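Local coordinates for protein transcriptional regulator URE2 (Saccharomyces cerevisiae, PDB 1K0D) that represses nitrogen-utilization genes by sequestering phosphorylated GATA transcriptional activators in the cytoplasm, and also acts as a glutathione peroxidase, at residues 18-23 and 41-46; 34-39 and 254-259; 116-121 and 211-216. One frame throughout, in Å; residues are numbered along the deposited sequence.

In the fold
The chain is the GST-like part of the protein, without the Gln/Asn-rich prion domain. Interaction 1 pairs strands 20-24 and 45-49 of the thioredoxin-like N-terminal domain. Helix 29-40, which links them, carries residues 34-39 of interaction 2 and presses on the last helix, 251-258, of the all-helical C-terminal domain. The centres of these two contacts are about 11 Å apart, and they touch. Interaction 3 lies within the helical domain, nested in the loop that interaction 2 closes; its centre is about 18 Å from that of interaction 2, which it meets through Val37 and Ile214, and about 22 Å from that of interaction 1. Helix 29-40 thus ties the sheet to the second domain.

Interaction 1: residues 18-23 and 41-46; sequences EGYTLF and LGFHYN
Tyr20 O is approached twice by the neighbouring strand: Asn46 N donates a hydrogen bond to Tyr20 O at 2.9 Å, and the CA-H group of Tyr45 makes a lesser contact with the same oxygen. Asn46 O is met in the same way. It accepts from Leu22 N at 2.6 Å, a short bond with an angle of 171° at the hydrogen, and Thr21 CA lies 3.3 Å from Asn46 O. At the other end the bond from Tyr20 N to His44 O is weak. This is parallel pairing between strands 20-24 and 45-49, the two strands of the beta-alpha-beta unit that begins the thioredoxin-like domain.

Tyr20 and Tyr45 share the face of the sheet on which helix 29-40 packs, and Tyr20 CB is 4.0 Å from Tyr45 CB. Tyr20 covers more of the contact than any other residue. With CG anti to the carbonyl carbon (chi1 -53°), its ring extends back toward Phe43, whose ring it meets obliquely at 47°; Tyr20 CE1 is 3.9 Å from Phe43 CD2. Tyrosine suits the place because its hydroxyl, lying over one Phe43 face, can still bond to Lys97 NZ in helix 87-102. His44 O lies in the plane of the Tyr20 ring, at its edge. On the other face are Thr21 and Asn46, and Thr21 OG1 is bonded to His77 NE2.

The backbone bonds thus hold the two strands in parallel register, while the aromatic residues give the helix-covered face an apolar surface, at the end of which the Tyr20 hydroxyl is satisfied by Lys97.

Interaction 2: residues 34-39 and 254-259; sequences VAIVLS and IKALRG
Ala256 packs against Ala35, Ile36 and Ser39 where two helices cross at the interface between the thioredoxin-like domain and the helical C-terminal domain of the GST fold. Helix 29-40 belongs to the first, helix 251-258 to the second. They run roughly antiparallel, at 139°, with the axes of the short segments 8.2 Å apart.

Apolar packing does most of the work. The methyl of Ala256 points toward the other helix and settles against its backbone, with Ala256 CB 3.6 Å from Ile36 CA. Around it stand Ser39 CB, Ala35 CB, at 4.0 Å from Ala256 CB, and Ile36 CG1, at 3.8 Å from Ala256 CB. Small residues suit these places: a methyl facing a methyl and a serine lets the two backbones come close. Ile36 fills the flank. Its CG1 branch lies anti to the carbonyl carbon (chi1 -74°) and is extended beyond that, so that CD1 reaches Leu257, where the two side chains pass obliquely with Ile36 CD1 4.2 Å from Leu257 CD2. Val220 and Pro221 of helix 220-223 also touch Ile36, so this isoleucine meets the helical domain at more than one point.

The polar groups sit at the more exposed end. Lys255 is stretched out, a shape that brings its methylenes past Ser39 while its ammonium stays at the surface. Ser39 places OG anti to its own N (chi1 169°), directing it to the second domain: Ser39 OG is hydrogen-bonded to Ala252 O, near the start of helix 251-258, and lies 4.1 Å from Lys255 CD.

Interaction 3: residues 116-121 and 211-216; sequences SQINAW and KLTIAD
A capping box, Thr213 with Asp216, begins helix 214-217, and Ile118 of helix 112-142 lies against Thr213, Ile214 and Ala215 there. A box of this Thr-X-X-Asp kind is a familiar feature of the C-terminal domain in the GST superfamily.

The contact between the segments is apolar and fully buried. Ile118 supplies most of it, with its two branches used separately. The longer branch meets Thr213 tip to tip, Ile118 CD1 being 3.6 Å from Thr213 CG2. The CG2 methyl instead goes to Ile214, whose side chain crosses it at about a right angle; Ile118 CG2 is 3.7 Å from Ile214 CG1. The isoleucines offer two apolar branches each, while Thr213 gives a methyl to Ile118 and keeps its hydroxyl for the helix cap. Ala215 takes the remaining side, close to the helix, its CB 3.8 Å from Trp121 CB and 4.0 Å from Ile118 CG2. Trp121 makes its closest approach through CB; its indole leads away to make an edge-to-face pair with Trp85 of the second subunit, so this helix serves the domain core and the dimer interface together.

The capping bonds lie within residues 211-216 and shape the surface that Ile118 packs on. Thr213 OG1 sits between its own N and carbonyl carbon (chi1 62°), a setting that turns it to the helix start, where it accepts from Ala215 N at 3.2 Å. In return Thr213 N donates to Asp216. That carboxylate is held at both oxygens: OD1 takes Trp243 NE1 and Leu207 N, while Asp216 OD2 receives Thr213 N at 3.0 Å on its anti lone pair.

Interaction 1: residues 18-23 and 41-46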
loop_
_atom_site.group_PDB
_atom_site.type_symbol
_atom_site.label_atom_id
_atom_site.label_comp_id
_atom_site.label_asym_id
_atom_site.label_seq_id
_atom_site.Cartn_x
_atom_site.Cartn_y
_atom_site.Cartn_z
ATOM N N GLU B 18 5.882 1.590 27.578
ATOM C CA GLU B 18 4.641 1.064 27.023
ATOM C C GLU B 18 3.983 2.124 26.158
ATOM O O GLU B 18 4.525 3.212 25.983
ATOM C CB GLU B 18 3.683 0.651 28.141
ATOM C CG GLU B 18 3.049 1.819 28.882
ATOM C CD GLU B 18 1.983 1.367 29.865
ATOM O OE1 GLU B 18 1.339 2.235 30.496
ATOM O OE2 GLU B 18 1.790 0.141 30.007
ATOM N N GLY B 19 2.812 1.807 25.619
ATOM C CA GLY B 19 2.118 2.768 24.782
ATOM C C GLY B 19 2.711 2.894 23.390
ATOM O O GLY B 19 3.518 2.063 22.966
ATOM N N TYR B 20 2.312 3.942 22.677
ATOM C CA TYR B 20 2.795 4.166 21.321
ATOM C C TYR B 20 3.204 5.607 21.084
ATOM O O TYR B 20 2.627 6.526 21.651
ATOM C CB TYR B 20 1.709 3.796 20.302
ATOM C CG TYR B 20 1.152 2.411 20.490
ATOM C CD1 TYR B 20 0.268 2.135 21.534
ATOM C CD2 TYR B 20 1.543 1.357 19.658
ATOM C CE1 TYR B 20 -0.208 0.850 21.752
ATOM C CE2 TYR B 20 1.070 0.064 19.867
ATOM C CZ TYR B 20 0.197 -0.182 20.919
ATOM O OH TYR B 20 -0.257 -1.457 21.161
ATOM N N THR B 21 4.209 5.793 20.238
ATOM C CA THR B 21 4.674 7.121 19.884
ATOM C C THR B 21 4.450 7.221 18.384
ATOM O O THR B 21 4.902 6.366 17.617
ATOM C CB THR B 21 6.179 7.313 20.184
ATOM O OG1 THR B 21 6.422 7.121 21.584
ATOM C CG2 THR B 21 6.627 8.712 19.783
ATOM N N LEU B 22 3.738 8.252 17.964
ATOM C CA LEU B 22 3.465 8.433 16.549
ATOM C C LEU B 22 4.227 9.614 15.973
ATOM O O LEU B 22 4.141 10.726 16.492
ATOM C CB LEU B 22 1.967 8.641 16.325
ATOM C CG LEU B 22 1.534 9.096 14.926
ATOM C CD1 LEU B 22 1.837 7.994 13.910
ATOM C CD2 LEU B 22 0.036 9.426 14.931
ATOM N N PHE B 23 4.990 9.365 14.915
ATOM C CA PHE B 23 5.714 10.436 14.248
ATOM C C PHE B 23 4.856 10.861 13.080
ATOM O O PHE B 23 4.426 10.028 12.290
ATOM C CB PHE B 23 7.071 9.960 13.751
ATOM C CG PHE B 23 8.049 9.715 14.848
ATOM C CD1 PHE B 23 8.146 8.465 15.442
ATOM C CD2 PHE B 23 8.864 10.744 15.304
ATOM C CE1 PHE B 23 9.050 8.239 16.478
ATOM C CE2 PHE B 23 9.765 10.530 16.335
ATOM C CZ PHE B 23 9.860 9.272 16.925
ATOM N N LEU B 41 -9.384 2.456 18.398
ATOM C CA LEU B 41 -9.083 1.210 19.089
ATOM C C LEU B 41 -8.767 1.403 20.563
ATOM O O LEU B 41 -8.547 0.430 21.281
ATOM C CB LEU B 41 -7.914 0.493 18.403
ATOM C CG LEU B 41 -8.207 0.045 16.969
ATOM C CD1 LEU B 41 -6.940 -0.486 16.331
ATOM C CD2 LEU B 41 -9.292 -1.016 16.970
ATOM N N GLY B 42 -8.741 2.654 21.014
ATOM C CA GLY B 42 -8.455 2.924 22.414
ATOM C C GLY B 42 -6.986 2.846 22.788
ATOM O O GLY B 42 -6.643 2.746 23.962
ATOM N N PHE B 43 -6.109 2.887 21.793
ATOM C CA PHE B 43 -4.678 2.831 22.054
ATOM C C PHE B 43 -4.184 4.215 22.470
ATOM O O PHE B 43 -4.442 5.215 21.796
ATOM C CB PHE B 43 -3.932 2.338 20.805
ATOM C CG PHE B 43 -4.086 0.850 20.544
ATOM C CD1 PHE B 43 -4.315 0.372 19.253
ATOM C CD2 PHE B 43 -3.983 -0.072 21.583
ATOM C CE1 PHE B 43 -4.439 -1.004 18.998
ATOM C CE2 PHE B 43 -4.105 -1.453 21.337
ATOM C CZ PHE B 43 -4.334 -1.914 20.038
ATOM N N HIS B 44 -3.484 4.269 23.598
ATOM C CA HIS B 44 -2.960 5.528 24.115
ATOM C C HIS B 44 -1.622 5.842 23.452
ATOM O O HIS B 44 -0.700 5.031 23.485
ATOM C CB HIS B 44 -2.829 5.435 25.637
ATOM C CG HIS B 44 -4.145 5.281 26.340
ATOM N ND1 HIS B 44 -5.067 6.303 26.424
ATOM C CD2 HIS B 44 -4.713 4.211 26.947
ATOM C CE1 HIS B 44 -6.148 5.869 27.050
ATOM N NE2 HIS B 44 -5.959 4.603 27.378
ATOM N N TYR B 45 -1.521 7.023 22.854
ATOM C CA TYR B 45 -0.305 7.399 22.143
ATOM C C TYR B 45 0.120 8.852 22.305
ATOM O O TYR B 45 -0.655 9.698 22.739
ATOM C CB TYR B 45 -0.498 7.115 20.651
ATOM C CG TYR B 45 -1.545 7.995 19.998
ATOM C CD1 TYR B 45 -1.175 9.112 19.247
ATOM C CD2 TYR B 45 -2.907 7.721 20.141
ATOM C CE1 TYR B 45 -2.132 9.934 18.649
ATOM C CE2 TYR B 45 -3.876 8.541 19.546
ATOM C CZ TYR B 45 -3.476 9.645 18.803
ATOM O OH TYR B 45 -4.416 10.468 18.218
ATOM N N ASN B 46 1.367 9.120 21.934
ATOM C CA ASN B 46 1.948 10.459 21.972
ATOM C C ASN B 46 2.378 10.772 20.542
ATOM O O ASN B 46 2.984 9.927 19.874
ATOM C CB ASN B 46 3.179 10.490 22.877
ATOM C CG ASN B 46 3.928 11.812 22.800
ATOM O OD1 ASN B 46 5.106 11.896 23.163
ATOM N ND2 ASN B 46 3.246 12.855 22.333
#

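Interaction 2: residues 34-39 and 254-259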
loop_
_atom_site.group_PDB
_atom_site.type_symbol
_atom_site.label_atom_id
_atom_site.label_comp_id
_atom_site.label_asym_id
_atom_site.label_seq_id
_atom_site.Cartn_x
_atom_site.Cartn_y
_atom_site.Cartn_z
ATOM N N VAL B 34 -3.542 7.285 10.860
ATOM C CA VAL B 34 -3.086 6.393 11.916
ATOM C C VAL B 34 -3.644 6.862 13.259
ATOM O O VAL B 34 -4.058 6.052 14.075
ATOM C CB VAL B 34 -1.531 6.336 11.988
ATOM C CG1 VAL B 34 -1.101 5.538 13.199
ATOM C CG2 VAL B 34 -0.963 5.671 10.715
ATOM N N ALA B 35 -3.657 8.175 13.479
ATOM C CA ALA B 35 -4.180 8.731 14.724
ATOM C C ALA B 35 -5.626 8.280 14.905
ATOM O O ALA B 35 -6.032 7.891 15.995
ATOM C CB ALA B 35 -4.101 10.261 14.696
ATOM N N ILE B 36 -6.397 8.320 13.825
ATOM C CA ILE B 36 -7.790 7.898 13.870
ATOM C C ILE B 36 -7.955 6.443 14.327
ATOM O O ILE B 36 -8.750 6.156 15.224
ATOM C CB ILE B 36 -8.458 8.073 12.490
ATOM C CG1 ILE B 36 -8.717 9.563 12.235
ATOM C CG2 ILE B 36 -9.754 7.270 12.425
ATOM C CD1 ILE B 36 -9.285 9.860 10.878
ATOM N N VAL B 37 -7.205 5.525 13.725
ATOM C CA VAL B 37 -7.323 4.118 14.105
ATOM C C VAL B 37 -6.797 3.888 15.515
ATOM O O VAL B 37 -7.336 3.084 16.270
ATOM C CB VAL B 37 -6.575 3.210 13.112
ATOM C CG1 VAL B 37 -6.602 1.752 13.593
ATOM C CG2 VAL B 37 -7.224 3.336 11.743
ATOM N N LEU B 38 -5.730 4.598 15.854
ATOM C CA LEU B 38 -5.132 4.514 17.180
ATOM C C LEU B 38 -6.212 4.942 18.198
ATOM O O LEU B 38 -6.413 4.305 19.237
ATOM C CB LEU B 38 -3.937 5.480 17.234
ATOM C CG LEU B 38 -2.545 5.123 17.776
ATOM C CD1 LEU B 38 -2.170 3.667 17.525
ATOM C CD2 LEU B 38 -1.535 6.063 17.109
ATOM N N SER B 39 -6.916 6.026 17.879
ATOM C CA SER B 39 -7.948 6.533 18.765
ATOM C C SER B 39 -9.174 5.630 18.828
ATOM O O SER B 39 -9.682 5.359 19.909
ATOM C CB SER B 39 -8.353 7.946 18.344
ATOM O OG SER B 39 -9.517 8.351 19.036
ATOM N N ILE B 254 -13.175 12.460 15.839
ATOM C CA ILE B 254 -13.098 13.882 16.144
ATOM C C ILE B 254 -11.880 14.126 17.021
ATOM O O ILE B 254 -11.114 15.048 16.784
ATOM C CB ILE B 254 -14.359 14.383 16.901
ATOM C CG1 ILE B 254 -15.593 14.296 15.997
ATOM C CG2 ILE B 254 -14.146 15.830 17.374
ATOM C CD1 ILE B 254 -16.887 14.691 16.701
ATOM N N LYS B 255 -11.702 13.287 18.036
ATOM C CA LYS B 255 -10.573 13.438 18.945
ATOM C C LYS B 255 -9.238 13.371 18.211
ATOM O O LYS B 255 -8.348 14.187 18.458
ATOM C CB LYS B 255 -10.601 12.359 20.023
ATOM C CG LYS B 255 -9.442 12.457 21.002
ATOM C CD LYS B 255 -9.397 11.262 21.941
ATOM C CE LYS B 255 -8.160 11.317 22.827
ATOM N NZ LYS B 255 -7.963 10.053 23.591
ATOM N N ALA B 256 -9.098 12.398 17.312
ATOM C CA ALA B 256 -7.853 12.243 16.557
ATOM C C ALA B 256 -7.540 13.447 15.664
ATOM O O ALA B 256 -6.400 13.912 15.623
ATOM C CB ALA B 256 -7.906 10.973 15.716
ATOM N N LEU B 257 -8.544 13.948 14.950
ATOM C CA LEU B 257 -8.343 15.090 14.061
ATOM C C LEU B 257 -8.087 16.389 14.827
ATOM O O LEU B 257 -7.467 17.308 14.299
ATOM C CB LEU B 257 -9.546 15.257 13.127
ATOM C CG LEU B 257 -9.759 14.102 12.141
ATOM C CD1 LEU B 257 -10.968 14.375 11.265
ATOM C CD2 LEU B 257 -8.508 13.924 11.282
ATOM N N ARG B 258 -8.564 16.467 16.066
ATOM C CA ARG B 258 -8.345 17.656 16.883
ATOM C C ARG B 258 -6.922 17.679 17.438
ATOM O O ARG B 258 -6.389 18.741 17.737
ATOM C CB ARG B 258 -9.333 17.703 18.057
ATOM C CG ARG B 258 -10.715 18.260 17.725
ATOM C CD ARG B 258 -11.622 18.225 18.960
ATOM N NE ARG B 258 -12.943 18.779 18.691
ATOM C CZ ARG B 258 -13.988 18.652 19.500
ATOM N NH1 ARG B 258 -15.154 19.194 19.168
ATOM N NH2 ARG B 258 -13.875 17.978 20.637
ATOM N N GLY B 259 -6.320 16.502 17.585
ATOM C CA GLY B 259 -4.970 16.411 18.116
ATOM C C GLY B 259 -3.972 17.316 17.416
ATOM O O GLY B 259 -2.948 17.696 17.990
#

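Interaction 3: residues 116-121 and 211-216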
loop_
_atom_site.group_PDB
_atom_site.type_symbol
_atom_site.label_atom_id
_atom_site.label_comp_id
_atom_site.label_asym_id
_atom_site.label_seq_id
_atom_site.Cartn_x
_atom_site.Cartn_y
_atom_site.Cartn_z
ATOM N N SER B 116 -9.545 -9.991 3.221
ATOM C CA SER B 116 -9.024 -9.756 1.877
ATOM C C SER B 116 -9.774 -8.615 1.194
ATOM O O SER B 116 -9.212 -7.910 0.353
ATOM C CB SER B 116 -9.124 -11.024 1.021
ATOM O OG SER B 116 -10.454 -11.258 0.581
ATOM N N GLN B 117 -11.046 -8.436 1.540
ATOM C CA GLN B 117 -11.826 -7.355 0.952
ATOM C C GLN B 117 -11.380 -6.042 1.586
ATOM O O GLN B 117 -11.225 -5.027 0.900
ATOM C CB GLN B 117 -13.321 -7.573 1.180
ATOM C CG GLN B 117 -13.890 -8.818 0.496
ATOM C CD GLN B 117 -13.476 -8.938 -0.966
ATOM O OE1 GLN B 117 -12.442 -9.536 -1.294
ATOM N NE2 GLN B 117 -14.275 -8.361 -1.849
ATOM N N ILE B 118 -11.160 -6.069 2.898
ATOM C CA ILE B 118 -10.705 -4.880 3.609
ATOM C C ILE B 118 -9.326 -4.488 3.067
ATOM O O ILE B 118 -9.068 -3.315 2.795
ATOM C CB ILE B 118 -10.651 -5.147 5.131
ATOM C CG1 ILE B 118 -12.079 -5.328 5.658
ATOM C CG2 ILE B 118 -9.957 -3.993 5.856
ATOM C CD1 ILE B 118 -12.158 -5.743 7.106
ATOM N N ASN B 119 -8.452 -5.476 2.877
ATOM C CA ASN B 119 -7.116 -5.212 2.336
ATOM C C ASN B 119 -7.175 -4.598 0.937
ATOM O O ASN B 119 -6.424 -3.683 0.629
ATOM C CB ASN B 119 -6.298 -6.497 2.289
ATOM C CG ASN B 119 -5.825 -6.931 3.655
ATOM O OD1 ASN B 119 -5.387 -8.067 3.841
ATOM N ND2 ASN B 119 -5.899 -6.022 4.623
ATOM N N ALA B 120 -8.069 -5.100 0.095
ATOM C CA ALA B 120 -8.196 -4.579 -1.261
ATOM C C ALA B 120 -8.461 -3.072 -1.230
ATOM O O ALA B 120 -7.814 -2.305 -1.944
ATOM C CB ALA B 120 -9.322 -5.297 -2.000
ATOM N N TRP B 121 -9.411 -2.649 -0.401
ATOM C CA TRP B 121 -9.729 -1.229 -0.289
ATOM C C TRP B 121 -8.579 -0.457 0.343
ATOM O O TRP B 121 -8.288 0.670 -0.059
ATOM C CB TRP B 121 -10.993 -1.021 0.541
ATOM C CG TRP B 121 -12.225 -1.441 -0.177
ATOM C CD1 TRP B 121 -12.975 -2.554 0.064
ATOM C CD2 TRP B 121 -12.830 -0.780 -1.297
ATOM N NE1 TRP B 121 -14.009 -2.629 -0.839
ATOM C CE2 TRP B 121 -13.944 -1.555 -1.685
ATOM C CE3 TRP B 121 -12.535 0.390 -2.009
ATOM C CZ2 TRP B 121 -14.771 -1.198 -2.761
ATOM C CZ3 TRP B 121 -13.356 0.746 -3.079
ATOM C CH2 TRP B 121 -14.462 -0.047 -3.443
ATOM N N LYS B 211 -20.145 -3.080 8.042
ATOM C CA LYS B 211 -19.606 -2.647 9.327
ATOM C C LYS B 211 -18.438 -1.695 9.096
ATOM O O LYS B 211 -17.754 -1.781 8.076
ATOM C CB LYS B 211 -19.122 -3.852 10.138
ATOM C CG LYS B 211 -17.989 -4.629 9.481
ATOM C CD LYS B 211 -17.388 -5.655 10.437
ATOM C CE LYS B 211 -16.718 -4.981 11.626
ATOM N NZ LYS B 211 -16.140 -5.968 12.588
ATOM N N LEU B 212 -18.216 -0.785 10.037
ATOM C CA LEU B 212 -17.117 0.165 9.918
ATOM C C LEU B 212 -15.805 -0.614 10.039
ATOM O O LEU B 212 -15.650 -1.420 10.947
ATOM C CB LEU B 212 -17.194 1.204 11.044
ATOM C CG LEU B 212 -16.308 2.463 11.021
ATOM C CD1 LEU B 212 -16.354 3.112 12.404
ATOM C CD2 LEU B 212 -14.868 2.126 10.684
ATOM N N THR B 213 -14.871 -0.388 9.121
ATOM C CA THR B 213 -13.571 -1.058 9.192
ATOM C C THR B 213 -12.505 -0.038 8.831
ATOM O O THR B 213 -12.826 1.099 8.464
ATOM C CB THR B 213 -13.439 -2.234 8.198
ATOM O OG1 THR B 213 -13.566 -1.737 6.865
ATOM C CG2 THR B 213 -14.498 -3.314 8.461
ATOM N N ILE B 214 -11.240 -0.433 8.937
ATOM C CA ILE B 214 -10.159 0.474 8.585
ATOM C C ILE B 214 -10.232 0.826 7.101
ATOM O O ILE B 214 -9.635 1.803 6.663
ATOM C CB ILE B 214 -8.774 -0.134 8.900
ATOM C CG1 ILE B 214 -8.655 -1.534 8.282
ATOM C CG2 ILE B 214 -8.559 -0.162 10.411
ATOM C CD1 ILE B 214 -7.311 -2.211 8.535
ATOM N N ALA B 215 -10.975 0.036 6.328
ATOM C CA ALA B 215 -11.118 0.298 4.899
ATOM C C ALA B 215 -11.873 1.604 4.687
ATOM O O ALA B 215 -11.579 2.356 3.757
ATOM C CB ALA B 215 -11.868 -0.843 4.227
ATOM N N ASP B 216 -12.851 1.865 5.552
ATOM C CA ASP B 216 -13.646 3.088 5.455
ATOM C C ASP B 216 -12.869 4.266 6.031
ATOM O O ASP B 216 -12.769 5.325 5.414
ATOM C CB ASP B 216 -14.957 2.951 6.240
ATOM C CG ASP B 216 -15.791 1.772 5.795
ATOM O OD1 ASP B 216 -16.378 1.826 4.694
ATOM O OD2 ASP B 216 -15.853 0.782 6.556
#